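Local structure of coelenterazine-binding protein with bound coelenterazine (Renilla muelleri, 2HPS) at residues E34-I39 against L62-Q67. The protein binds the luciferin coelenterazine and, in a calcium-dependent way, makes it available to luciferase for the light-producing reaction with oxygen. Numbering follows the deposited sequence.
Sequences EDYELI and LRVADQ. With CTZ (c2-hydroxy-coelenterazine), chain B.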
# COMPACT_ATOMS: atom_id res chain seq x y z
N GLU A 34 15.49 -2.29 -4.43
CA GLU A 34 15.89 -2.23 -3.02
C GLU A 34 15.12 -1.19 -2.22
O GLU A 34 14.93 -1.38 -1.03
CB GLU A 34 17.41 -2.07 -2.82
CG GLU A 34 18.02 -0.86 -3.46
CD GLU A 34 18.62 -1.17 -4.82
OE1 GLU A 34 19.80 -0.80 -5.03
OE2 GLU A 34 17.92 -1.80 -5.68
N ASP A 35 14.68 -0.11 -2.86
CA ASP A 35 13.77 0.86 -2.21
C ASP A 35 12.48 0.16 -1.75
O ASP A 35 11.95 0.44 -0.66
CB ASP A 35 13.41 2.00 -3.17
CG ASP A 35 14.62 2.87 -3.56
OD1 ASP A 35 15.59 3.00 -2.78
OD2 ASP A 35 14.57 3.47 -4.66
N TYR A 36 11.98 -0.74 -2.58
CA TYR A 36 10.78 -1.50 -2.25
C TYR A 36 11.05 -2.49 -1.09
O TYR A 36 10.27 -2.59 -0.14
CB TYR A 36 10.23 -2.19 -3.51
CG TYR A 36 8.72 -2.35 -3.50
CD1 TYR A 36 7.88 -1.25 -3.23
CD2 TYR A 36 8.14 -3.58 -3.80
CE1 TYR A 36 6.49 -1.40 -3.23
CE2 TYR A 36 6.76 -3.74 -3.81
CZ TYR A 36 5.94 -2.65 -3.52
OH TYR A 36 4.57 -2.84 -3.53
N GLU A 37 12.20 -3.17 -1.14
CA GLU A 37 12.63 -4.07 -0.07
C GLU A 37 12.78 -3.34 1.25
O GLU A 37 12.55 -3.91 2.30
CB GLU A 37 13.97 -4.72 -0.43
CG GLU A 37 13.94 -5.63 -1.65
CD GLU A 37 15.28 -6.30 -1.89
OE1 GLU A 37 15.56 -7.29 -1.19
OE2 GLU A 37 16.05 -5.85 -2.78
N LEU A 38 13.17 -2.06 1.21
CA LEU A 38 13.29 -1.29 2.44
C LEU A 38 11.97 -1.23 3.21
O LEU A 38 11.96 -1.31 4.43
CB LEU A 38 13.78 0.13 2.13
CG LEU A 38 13.89 1.11 3.31
CD1 LEU A 38 14.84 0.63 4.39
CD2 LEU A 38 14.31 2.51 2.79
N ILE A 39 10.87 -1.07 2.47
CA ILE A 39 9.53 -1.10 3.08
C ILE A 39 9.29 -2.44 3.80
O ILE A 39 8.88 -2.46 4.96
CB ILE A 39 8.45 -0.82 2.03
CG1 ILE A 39 8.62 0.62 1.54
CG2 ILE A 39 7.03 -1.05 2.62
CD1 ILE A 39 7.82 0.97 0.33
N LEU A 62 8.98 -8.65 -3.35
CA LEU A 62 9.73 -8.89 -4.57
C LEU A 62 8.82 -9.32 -5.71
O LEU A 62 9.01 -8.92 -6.85
CB LEU A 62 10.83 -9.93 -4.35
CG LEU A 62 11.99 -9.50 -3.44
CD1 LEU A 62 12.88 -10.72 -3.20
CD2 LEU A 62 12.78 -8.33 -4.01
N ARG A 63 7.82 -10.14 -5.39
CA ARG A 63 6.86 -10.61 -6.39
C ARG A 63 6.12 -9.43 -7.03
O ARG A 63 5.97 -9.34 -8.26
CB ARG A 63 5.88 -11.60 -5.76
CG ARG A 63 5.03 -12.36 -6.82
CD ARG A 63 4.05 -13.32 -6.12
NE ARG A 63 2.95 -12.59 -5.48
CZ ARG A 63 1.87 -12.14 -6.13
NH1 ARG A 63 1.74 -12.34 -7.44
NH2 ARG A 63 0.94 -11.47 -5.46
N VAL A 64 5.65 -8.52 -6.18
CA VAL A 64 5.00 -7.28 -6.62
C VAL A 64 6.01 -6.36 -7.34
O VAL A 64 5.68 -5.80 -8.37
CB VAL A 64 4.26 -6.59 -5.45
CG1 VAL A 64 3.63 -5.27 -5.87
CG2 VAL A 64 3.17 -7.54 -4.91
N ALA A 65 7.24 -6.27 -6.83
CA ALA A 65 8.29 -5.47 -7.52
C ALA A 65 8.45 -5.88 -8.98
O ALA A 65 8.60 -5.04 -9.87
CB ALA A 65 9.63 -5.58 -6.78
N ASP A 66 8.38 -7.19 -9.24
CA ASP A 66 8.45 -7.69 -10.62
C ASP A 66 7.33 -7.11 -11.48
O ASP A 66 7.56 -6.67 -12.62
CB ASP A 66 8.40 -9.22 -10.65
CG ASP A 66 9.66 -9.87 -10.08
OD1 ASP A 66 10.71 -9.20 -9.93
OD2 ASP A 66 9.59 -11.07 -9.74
N GLN A 67 6.12 -7.08 -10.94
CA GLN A 67 4.99 -6.50 -11.65
C GLN A 67 5.16 -4.99 -11.89
O GLN A 67 4.70 -4.46 -12.91
CB GLN A 67 3.71 -6.76 -10.87
CG GLN A 67 3.48 -8.26 -10.56
CD GLN A 67 2.19 -8.52 -9.78
OE1 GLN A 67 1.62 -9.62 -9.82
NE2 GLN A 67 1.72 -7.51 -9.06
N1 CTZ B . 1.96 2.05 2.71
C2 CTZ B . 3.30 2.28 2.62
C3 CTZ B . 3.40 3.72 2.86
N4 CTZ B . 2.21 4.25 3.09
C5 CTZ B . 1.83 5.52 3.34
C6 CTZ B . 0.47 5.80 3.51
N7 CTZ B . -0.45 4.82 3.43
C8 CTZ B . -0.11 3.54 3.19
C9 CTZ B . 1.33 3.24 2.98
C10 CTZ B . 4.37 1.25 2.32
C11 CTZ B . 4.09 0.73 0.93
C12 CTZ B . 3.68 -0.59 0.77
C13 CTZ B . 3.40 -1.11 -0.49
C14 CTZ B . 3.54 -0.27 -1.60
C15 CTZ B . 3.94 1.07 -1.45
C16 CTZ B . 4.22 1.57 -0.17
O17 CTZ B . 3.26 -0.76 -2.83
O18 CTZ B . 4.49 4.41 2.85
C19 CTZ B . 0.05 7.18 3.83
C20 CTZ B . 0.71 8.29 3.28
C21 CTZ B . 0.29 9.58 3.61
C22 CTZ B . -0.78 9.77 4.50
C23 CTZ B . -1.43 8.68 5.06
C24 CTZ B . -1.01 7.38 4.73
O25 CTZ B . -1.16 11.04 4.80
C26 CTZ B . -1.12 2.41 3.07
C27 CTZ B . -1.42 1.88 4.45
C28 CTZ B . -1.06 0.58 4.82
C29 CTZ B . -1.37 0.13 6.11
C30 CTZ B . -2.02 0.99 7.01
C31 CTZ B . -2.39 2.28 6.63
C32 CTZ B . -2.10 2.72 5.34
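Tyr-36 lies with its ring obliquely against Ala-65 and Val-64, and no hydrogen bond joins residues 34-39 to 62-67: CD2 is 3.9 Å from Ala-65 CB, and CE2 is 4.0 Å from Val-64 CG1. Its chi1 of -148°, about 30° short of anti, sets the ring between helix 51-68 and the ligand, with OH near both Val-64 and O17. Val-64 contributes CG1, the branch anti to its backbone N (chi1 178°), which sits 3.5 Å from Tyr-36 OH and packs beside the phenol end. The same OH meets O17 of c2-hydroxy-coelenterazine at 2.6 Å, a short hydrogen bond in which O17 lies at the ring edge, in its plane. Gln-103 NE2 and Arg-19 NH2 also bond this hydroxyl, so three partners grip it. Three residues on, Ile-39 lays CG2 3.5 Å from the ligand's C10, while its CD1 meets the hydroxyphenyl ring at C16.

At the more accessible side, Leu-62 CD2 reaches Glu-37 CG at 3.8 Å. The glutamate chain, extended past CG, makes this contact with its aliphatic part, and its OE1 forms a salt bridge with Arg-58 that ties the same two helices. The segments run roughly antiparallel, 145° between their directions, joining helix 33-47, the second helix of the first EF-hand, to helix 51-68, the first helix of the second. Without the phenol, as with an alanine here, O17 would probably lose one hydrogen-bond partner and a gap would open against Val-64 and Ala-65. At Tyr-36 the roles divide by atom: ring carbons pack on Ala-65 and Val-64, while the hydroxyl links that packing to a polar network around the ligand's phenol, consistent with a pocket that holds this group in a defined position.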